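Local coordinates for protein transcriptional regulator, LacI family (Burkholderia phymatum, PDB 2RGY) that probably regulates transcription as a LacI-family repressor or activator whose periplasmic-binding-protein-like region, the part modelled here, is expected to sense a small effector such as a sugar, at residues S220-D225 with T238-P243; A234-S239 with M276-A281. One frame throughout, in Å; residues are numbered along the deposited sequence.

Interaction 1 (S220-D225 with T238-P243); sequences SVIGYD and TSVHIP
Gly223 and Asp225 exchange four backbone hydrogen bonds with Thr238, Val240 and Ile242, joining strands 220-223 and 238-241 as parallel neighbours in the mixed sheet of a periplasmic-binding-protein-like domain. Gly223 N donates to Thr238 O at 2.9 Å, within the carbonyl plane, and Val240 N returns a longer bond of 3.2 Å to Gly223 O. Asp225 N then reaches Val240 O at 2.9 Å in a bent bond, with an angle of 140° at the hydrogen. The last bond, Ile242 N to Asp225 O, is nearly straight at 176°, although the donor stands above the carbonyl plane. Two waters beside this end lie near both Asp225 O and Ile242 O. Ser239 OG sits close to the Gly223-Tyr224 peptide, but its hydrogen bond goes to Asp198.

Ile222, Tyr224 and Val240 occupy the opposite face from Ser239, and helix 112-125 packs on Ile222 and Val240. With CG anti to the backbone N (chi1 -160°), the Tyr224 ring extends along the neighbouring strand: its CD1 meets Val240 CB at 3.7 Å, while CE2 approaches Ile242 CG1 at 3.6 Å. The ring hydroxyl is hydrogen-bonded to His112, at the start of that helix. Toward the start of the pairing Ile222 CD1 makes a looser apolar contact with Val240 CG2; at the other end Ile242 CD1 lies 3.6 Å from Tyr224 OH.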
ATOM      1  N   SER A 220     -15.067  -0.033 -20.670  1.00 20.30           N
ATOM      2  CA  SER A 220     -15.265   0.831 -19.516  1.00 19.83           C
ATOM      3  C   SER A 220     -15.029  -0.049 -18.305  1.00 17.45           C
ATOM      4  O   SER A 220     -15.560  -1.146 -18.223  1.00 17.93           O
ATOM      5  CB  SER A 220     -16.685   1.392 -19.501  1.00 22.52           C
ATOM      6  OG  SER A 220     -16.829   2.418 -20.465  1.00 26.71           O
ATOM      7  N   VAL A 221     -14.220   0.436 -17.374  1.00 18.03           N
ATOM      8  CA  VAL A 221     -13.870  -0.336 -16.188  1.00 17.00           C
ATOM      9  C   VAL A 221     -14.222   0.394 -14.904  1.00 16.77           C
ATOM     10  O   VAL A 221     -13.892   1.561 -14.745  1.00 17.14           O
ATOM     11  CB  VAL A 221     -12.345  -0.636 -16.166  1.00 15.35           C
ATOM     12  CG1 VAL A 221     -11.988  -1.469 -14.940  1.00 16.85           C
ATOM     13  CG2 VAL A 221     -11.933  -1.349 -17.445  1.00 13.70           C
ATOM     14  N   ILE A 222     -14.897  -0.287 -13.988  1.00 17.12           N
ATOM     15  CA  ILE A 222     -15.231   0.340 -12.717  1.00 17.41           C
ATOM     16  C   ILE A 222     -14.717  -0.516 -11.566  1.00 15.95           C
ATOM     17  O   ILE A 222     -14.915  -1.727 -11.551  1.00 17.26           O
ATOM     18  CB  ILE A 222     -16.742   0.549 -12.552  1.00 15.81           C
ATOM     19  CG1 ILE A 222     -17.011   1.219 -11.206  1.00 18.49           C
ATOM     20  CG2 ILE A 222     -17.474  -0.774 -12.647  1.00 15.90           C
ATOM     21  CD1 ILE A 222     -18.428   1.778 -11.069  1.00 19.68           C
ATOM     22  N   GLY A 223     -14.047   0.117 -10.609  1.00 14.53           N
ATOM     23  CA  GLY A 223     -13.506  -0.620  -9.483  1.00 15.63           C
ATOM     24  C   GLY A 223     -14.369  -0.560  -8.237  1.00 18.51           C
ATOM     25  O   GLY A 223     -15.513  -0.113  -8.285  1.00 18.25           O
ATOM     26  N   TYR A 224     -13.815  -0.991  -7.110  1.00 18.72           N
ATOM     27  CA  TYR A 224     -14.565  -1.006  -5.862  1.00 20.29           C
ATOM     28  C   TYR A 224     -13.607  -0.729  -4.705  1.00 21.43           C
ATOM     29  O   TYR A 224     -12.524  -1.306  -4.650  1.00 21.26           O
ATOM     30  CB  TYR A 224     -15.218  -2.374  -5.690  1.00 17.15           C
ATOM     31  CG  TYR A 224     -16.376  -2.413  -4.729  1.00 19.52           C
ATOM     32  CD1 TYR A 224     -17.690  -2.322  -5.185  1.00 19.69           C
ATOM     33  CD2 TYR A 224     -16.161  -2.591  -3.366  1.00 19.55           C
ATOM     34  CE1 TYR A 224     -18.771  -2.417  -4.301  1.00 22.34           C
ATOM     35  CE2 TYR A 224     -17.227  -2.683  -2.469  1.00 21.27           C
ATOM     36  CZ  TYR A 224     -18.533  -2.600  -2.941  1.00 23.33           C
ATOM     37  OH  TYR A 224     -19.590  -2.725  -2.055  1.00 23.67           O
ATOM     38  N   ASP A 225     -14.032   0.154  -3.801  1.00 22.89           N
ATOM     39  CA  ASP A 225     -13.285   0.587  -2.613  1.00 23.38           C
ATOM     40  C   ASP A 225     -13.005   2.083  -2.705  1.00 24.28           C
ATOM     41  O   ASP A 225     -13.287   2.836  -1.775  1.00 23.92           O
ATOM     42  CB  ASP A 225     -11.924  -0.131  -2.453  1.00 23.78           C
ATOM     43  CG  ASP A 225     -12.052  -1.592  -2.028  1.00 26.03           C
ATOM     44  OD1 ASP A 225     -13.073  -1.968  -1.424  1.00 25.00           O
ATOM     45  OD2 ASP A 225     -11.103  -2.374  -2.279  1.00 28.21           O
ATOM     46  N   THR A 238     -12.587   4.974 -12.152  1.00 18.65           N
ATOM     47  CA  THR A 238     -13.904   5.268 -11.599  1.00 18.25           C
ATOM     48  C   THR A 238     -14.148   4.114 -10.638  1.00 18.38           C
ATOM     49  O   THR A 238     -13.980   2.948 -10.997  1.00 18.32           O
ATOM     50  CB  THR A 238     -14.984   5.300 -12.705  1.00 19.13           C
ATOM     51  OG1 THR A 238     -14.782   6.463 -13.527  1.00 16.47           O
ATOM     52  CG2 THR A 238     -16.386   5.344 -12.094  1.00 16.83           C
ATOM     53  N   SER A 239     -14.531   4.436  -9.411  1.00 17.86           N
ATOM     54  CA  SER A 239     -14.712   3.404  -8.406  1.00 18.09           C
ATOM     55  C   SER A 239     -15.844   3.674  -7.429  1.00 18.32           C
ATOM     56  O   SER A 239     -16.190   4.820  -7.170  1.00 20.14           O
ATOM     57  CB  SER A 239     -13.396   3.245  -7.630  1.00 18.16           C
ATOM     58  OG  SER A 239     -13.467   2.241  -6.632  1.00 20.63           O
ATOM     59  N   VAL A 240     -16.419   2.599  -6.901  1.00 18.14           N
ATOM     60  CA  VAL A 240     -17.477   2.699  -5.912  1.00 18.56           C
ATOM     61  C   VAL A 240     -16.769   3.082  -4.605  1.00 19.46           C
ATOM     62  O   VAL A 240     -15.843   2.396  -4.157  1.00 17.75           O
ATOM     63  CB  VAL A 240     -18.205   1.348  -5.737  1.00 17.60           C
ATOM     64  CG1 VAL A 240     -19.165   1.416  -4.569  1.00 17.49           C
ATOM     65  CG2 VAL A 240     -18.958   0.993  -7.019  1.00 17.26           C
ATOM     66  N   HIS A 241     -17.195   4.191  -4.012  1.00 19.30           N
ATOM     67  CA  HIS A 241     -16.586   4.670  -2.783  1.00 21.17           C
ATOM     68  C   HIS A 241     -17.163   4.049  -1.510  1.00 22.35           C
ATOM     69  O   HIS A 241     -18.331   4.252  -1.186  1.00 24.39           O
ATOM     70  CB  HIS A 241     -16.722   6.183  -2.679  1.00 23.12           C
ATOM     71  CG  HIS A 241     -16.120   6.739  -1.430  1.00 25.84           C
ATOM     72  ND1 HIS A 241     -14.767   6.950  -1.294  1.00 27.73           N
ATOM     73  CD2 HIS A 241     -16.677   7.063  -0.240  1.00 26.91           C
ATOM     74  CE1 HIS A 241     -14.514   7.384  -0.072  1.00 28.07           C
ATOM     75  NE2 HIS A 241     -15.655   7.461   0.589  1.00 26.35           N
ATOM     76  N   ILE A 242     -16.324   3.316  -0.787  1.00 22.35           N
ATOM     77  CA  ILE A 242     -16.708   2.656   0.464  1.00 23.10           C
ATOM     78  C   ILE A 242     -16.140   3.464   1.635  1.00 23.16           C
ATOM     79  O   ILE A 242     -14.944   3.759   1.661  1.00 23.35           O
ATOM     80  CB  ILE A 242     -16.130   1.221   0.525  1.00 23.78           C
ATOM     81  CG1 ILE A 242     -16.737   0.363  -0.589  1.00 23.41           C
ATOM     82  CG2 ILE A 242     -16.400   0.606   1.889  1.00 23.81           C
ATOM     83  CD1 ILE A 242     -18.266   0.227  -0.503  1.00 26.29           C
ATOM     84  N   PRO A 243     -16.981   3.811   2.629  1.00 22.36           N
ATOM     85  CA  PRO A 243     -16.542   4.595   3.792  1.00 23.40           C
ATOM     86  C   PRO A 243     -15.731   3.771   4.783  1.00 22.48           C
ATOM     87  O   PRO A 243     -16.147   3.559   5.915  1.00 21.56           O
ATOM     88  CB  PRO A 243     -17.861   5.079   4.383  1.00 22.89           C
ATOM     89  CG  PRO A 243     -18.716   3.868   4.222  1.00 23.62           C
ATOM     90  CD  PRO A 243     -18.375   3.369   2.808  1.00 23.03           C
TER
HETATM   91  O   HOH W   1     -12.330   1.895   0.950  1.00 30.59           O
HETATM   92  O   HOH W   2     -12.693   4.753   0.835  1.00 31.30           O

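Interaction 2 (A234-S239 with M276-A281); sequences APALTS and MRASVA
Pro235, which follows a cis peptide bond, rests its CB and CG against Ala278 and Ser279, while Gln209 of the second subunit also packs on it. At Ala236 the methyl group touches Arg277 CB at 3.8 Å, and the carbonyl O accepts a bond from Ala278 N at 2.9 Å, with the donor above the carbonyl plane. Leu237 O meets Arg277 NH1 at 2.8 Å, nearly along the C=O axis and in the plane of the guanidinium group. The arginine chain runs past this oxygen, CG and CD both near it, and a turn at chi4 (74°) brings NH1 round to it; NH2 forms a salt bridge with Asp226.

Thr238 is held from two directions: its N donates to Ser279 OG at 2.8 Å in a nearly straight bond, and its OG1 accepts from Arg277 N at 2.8 Å. Ser279 OG is also hydrogen-bonded to Val221 O of strand 220-223. A water bonds to Thr238 OG1 and accepts from Val280 N. Thr238 CG2 lies 3.8 Å from the selenium of selenomethionine Met276, and the Val280 side chain crosses that of Thr238 at about a right angle, its CG2 against Thr238 CB. Irregular chain following strand 273-275 is thus fastened to the entry of strand 238-241, in the mixed sheet of a periplasmic-binding-protein-like fold.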
ATOM      1  N   ALA A 234      -4.067   4.770 -14.683  1.00 20.11           N
ATOM      2  CA  ALA A 234      -4.038   5.282 -16.047  1.00 21.03           C
ATOM      3  C   ALA A 234      -4.944   4.421 -16.907  1.00 20.40           C
ATOM      4  O   ALA A 234      -4.575   3.312 -17.292  1.00 21.07           O
ATOM      5  CB  ALA A 234      -2.617   5.249 -16.593  1.00 21.60           C
ATOM      6  N   PRO A 235      -6.144   4.926 -17.233  1.00 20.35           N
ATOM      7  CA  PRO A 235      -6.710   6.232 -16.863  1.00 19.09           C
ATOM      8  C   PRO A 235      -7.229   6.268 -15.427  1.00 18.34           C
ATOM      9  O   PRO A 235      -7.338   5.226 -14.779  1.00 18.08           O
ATOM     10  CB  PRO A 235      -7.834   6.397 -17.871  1.00 19.97           C
ATOM     11  CG  PRO A 235      -8.350   4.985 -17.984  1.00 21.23           C
ATOM     12  CD  PRO A 235      -7.061   4.203 -18.132  1.00 20.28           C
ATOM     13  N   ALA A 236      -7.557   7.463 -14.938  1.00 16.50           N
ATOM     14  CA  ALA A 236      -8.070   7.616 -13.578  1.00 17.97           C
ATOM     15  C   ALA A 236      -9.247   6.657 -13.406  1.00 17.77           C
ATOM     16  O   ALA A 236     -10.208   6.703 -14.171  1.00 15.81           O
ATOM     17  CB  ALA A 236      -8.507   9.052 -13.337  1.00 18.73           C
ATOM     18  N   LEU A 237      -9.161   5.795 -12.395  1.00 17.83           N
ATOM     19  CA  LEU A 237     -10.178   4.771 -12.160  1.00 18.55           C
ATOM     20  C   LEU A 237     -11.464   5.191 -11.464  1.00 20.23           C
ATOM     21  O   LEU A 237     -11.439   5.688 -10.331  1.00 19.05           O
ATOM     22  CB  LEU A 237      -9.563   3.608 -11.375  1.00 19.61           C
ATOM     23  CG  LEU A 237     -10.465   2.401 -11.114  1.00 19.32           C
ATOM     24  CD1 LEU A 237     -10.758   1.684 -12.433  1.00 19.60           C
ATOM     25  CD2 LEU A 237      -9.784   1.462 -10.130  1.00 18.45           C
ATOM     26  N   THR A 238     -12.587   4.974 -12.152  1.00 18.65           N
ATOM     27  CA  THR A 238     -13.904   5.268 -11.599  1.00 18.25           C
ATOM     28  C   THR A 238     -14.148   4.114 -10.638  1.00 18.38           C
ATOM     29  O   THR A 238     -13.980   2.948 -10.997  1.00 18.32           O
ATOM     30  CB  THR A 238     -14.984   5.300 -12.705  1.00 19.13           C
ATOM     31  OG1 THR A 238     -14.782   6.463 -13.527  1.00 16.47           O
ATOM     32  CG2 THR A 238     -16.386   5.344 -12.094  1.00 16.83           C
ATOM     33  N   SER A 239     -14.531   4.436  -9.411  1.00 17.86           N
ATOM     34  CA  SER A 239     -14.712   3.404  -8.406  1.00 18.09           C
ATOM     35  C   SER A 239     -15.844   3.674  -7.429  1.00 18.32           C
ATOM     36  O   SER A 239     -16.190   4.820  -7.170  1.00 20.14           O
ATOM     37  CB  SER A 239     -13.396   3.245  -7.630  1.00 18.16           C
ATOM     38  OG  SER A 239     -13.467   2.241  -6.632  1.00 20.63           O
HETATM   39  N   MSE A 276     -16.738   9.140  -9.790  1.00 22.32           N
HETATM   40  CA  MSE A 276     -16.609   9.179 -11.239  1.00 22.83           C
HETATM   41  C   MSE A 276     -15.291   9.791 -11.670  1.00 23.02           C
HETATM   42  O   MSE A 276     -14.991  10.938 -11.338  1.00 21.82           O
HETATM   43  CB  MSE A 276     -17.758   9.984 -11.863  1.00 23.49           C
HETATM   44  CG  MSE A 276     -19.098   9.263 -11.956  1.00 27.12           C
HETATM   45 SE   MSE A 276     -19.130   7.818 -13.070  1.00 27.32          SE
HETATM   46  CE  MSE A 276     -18.327   8.450 -14.510  1.00 26.53           C
ATOM     47  N   ARG A 277     -14.503   9.021 -12.409  1.00 22.12           N
ATOM     48  CA  ARG A 277     -13.225   9.523 -12.892  1.00 22.98           C
ATOM     49  C   ARG A 277     -13.186   9.380 -14.401  1.00 22.91           C
ATOM     50  O   ARG A 277     -14.116   9.828 -15.068  1.00 23.82           O
ATOM     51  CB  ARG A 277     -12.070   8.794 -12.194  1.00 22.25           C
ATOM     52  CG  ARG A 277     -12.113   9.005 -10.674  1.00 22.15           C
ATOM     53  CD  ARG A 277     -10.734   8.988 -10.039  1.00 21.85           C
ATOM     54  NE  ARG A 277     -10.769   9.294  -8.607  1.00 20.69           N
ATOM     55  CZ  ARG A 277     -11.199   8.458  -7.668  1.00 20.09           C
ATOM     56  NH1 ARG A 277     -11.637   7.250  -7.998  1.00 19.76           N
ATOM     57  NH2 ARG A 277     -11.181   8.825  -6.394  1.00 19.79           N
ATOM     58  N   ALA A 278     -12.166   8.732 -14.956  1.00 22.09           N
ATOM     59  CA  ALA A 278     -12.094   8.634 -16.408  1.00 19.88           C
ATOM     60  C   ALA A 278     -12.105   7.249 -17.039  1.00 19.54           C
ATOM     61  O   ALA A 278     -11.902   7.127 -18.249  1.00 19.66           O
ATOM     62  CB  ALA A 278     -10.871   9.406 -16.898  1.00 21.36           C
ATOM     63  N   SER A 279     -12.350   6.206 -16.256  1.00 18.18           N
ATOM     64  CA  SER A 279     -12.334   4.858 -16.814  1.00 16.77           C
ATOM     65  C   SER A 279     -13.682   4.373 -17.336  1.00 17.41           C
ATOM     66  O   SER A 279     -13.767   3.300 -17.918  1.00 17.07           O
ATOM     67  CB  SER A 279     -11.809   3.861 -15.783  1.00 15.11           C
ATOM     68  OG  SER A 279     -12.654   3.848 -14.662  1.00 16.30           O
ATOM     69  N   VAL A 280     -14.734   5.152 -17.120  1.00 17.93           N
ATOM     70  CA  VAL A 280     -16.057   4.778 -17.617  1.00 19.18           C
ATOM     71  C   VAL A 280     -16.587   5.840 -18.590  1.00 20.07           C
ATOM     72  O   VAL A 280     -16.609   7.028 -18.273  1.00 19.52           O
ATOM     73  CB  VAL A 280     -17.077   4.595 -16.461  1.00 19.23           C
ATOM     74  CG1 VAL A 280     -18.456   4.233 -17.028  1.00 18.78           C
ATOM     75  CG2 VAL A 280     -16.602   3.501 -15.519  1.00 20.12           C
ATOM     76  N   ALA A 281     -17.001   5.398 -19.775  1.00 21.07           N
ATOM     77  CA  ALA A 281     -17.537   6.293 -20.799  1.00 23.88           C
ATOM     78  C   ALA A 281     -18.721   5.618 -21.492  1.00 23.91           C
ATOM     79  O   ALA A 281     -18.979   4.440 -21.278  1.00 24.33           O
ATOM     80  CB  ALA A 281     -16.449   6.634 -21.820  1.00 23.16           C
TER
HETATM   81  O   HOH W   3     -15.489   7.615 -15.891  1.00 29.00           O

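Both interactions use Thr238 and Ser239, and so meet on strand 238-241, with centres about 9 Å apart. Interaction 1, its centre about 11 Å from the chain centre, has more of its residues buried and is regular: a parallel strand pair bonded through its backbones, with an apolar face under helix 112-125. Interaction 2, centred about 19 Å from the chain centre, joins the irregular lead-in and first residues of strand 238-241 to a segment without regular structure, and side chains of Arg277, Thr238 and Ser279 take over much of the hydrogen bonding. Its margin includes exposed Met276 and Ala278. Ser279 ties the two together, since its OG, besides serving 234-239, is probably hydrogen-bonded to Val221 O at 2.6 Å.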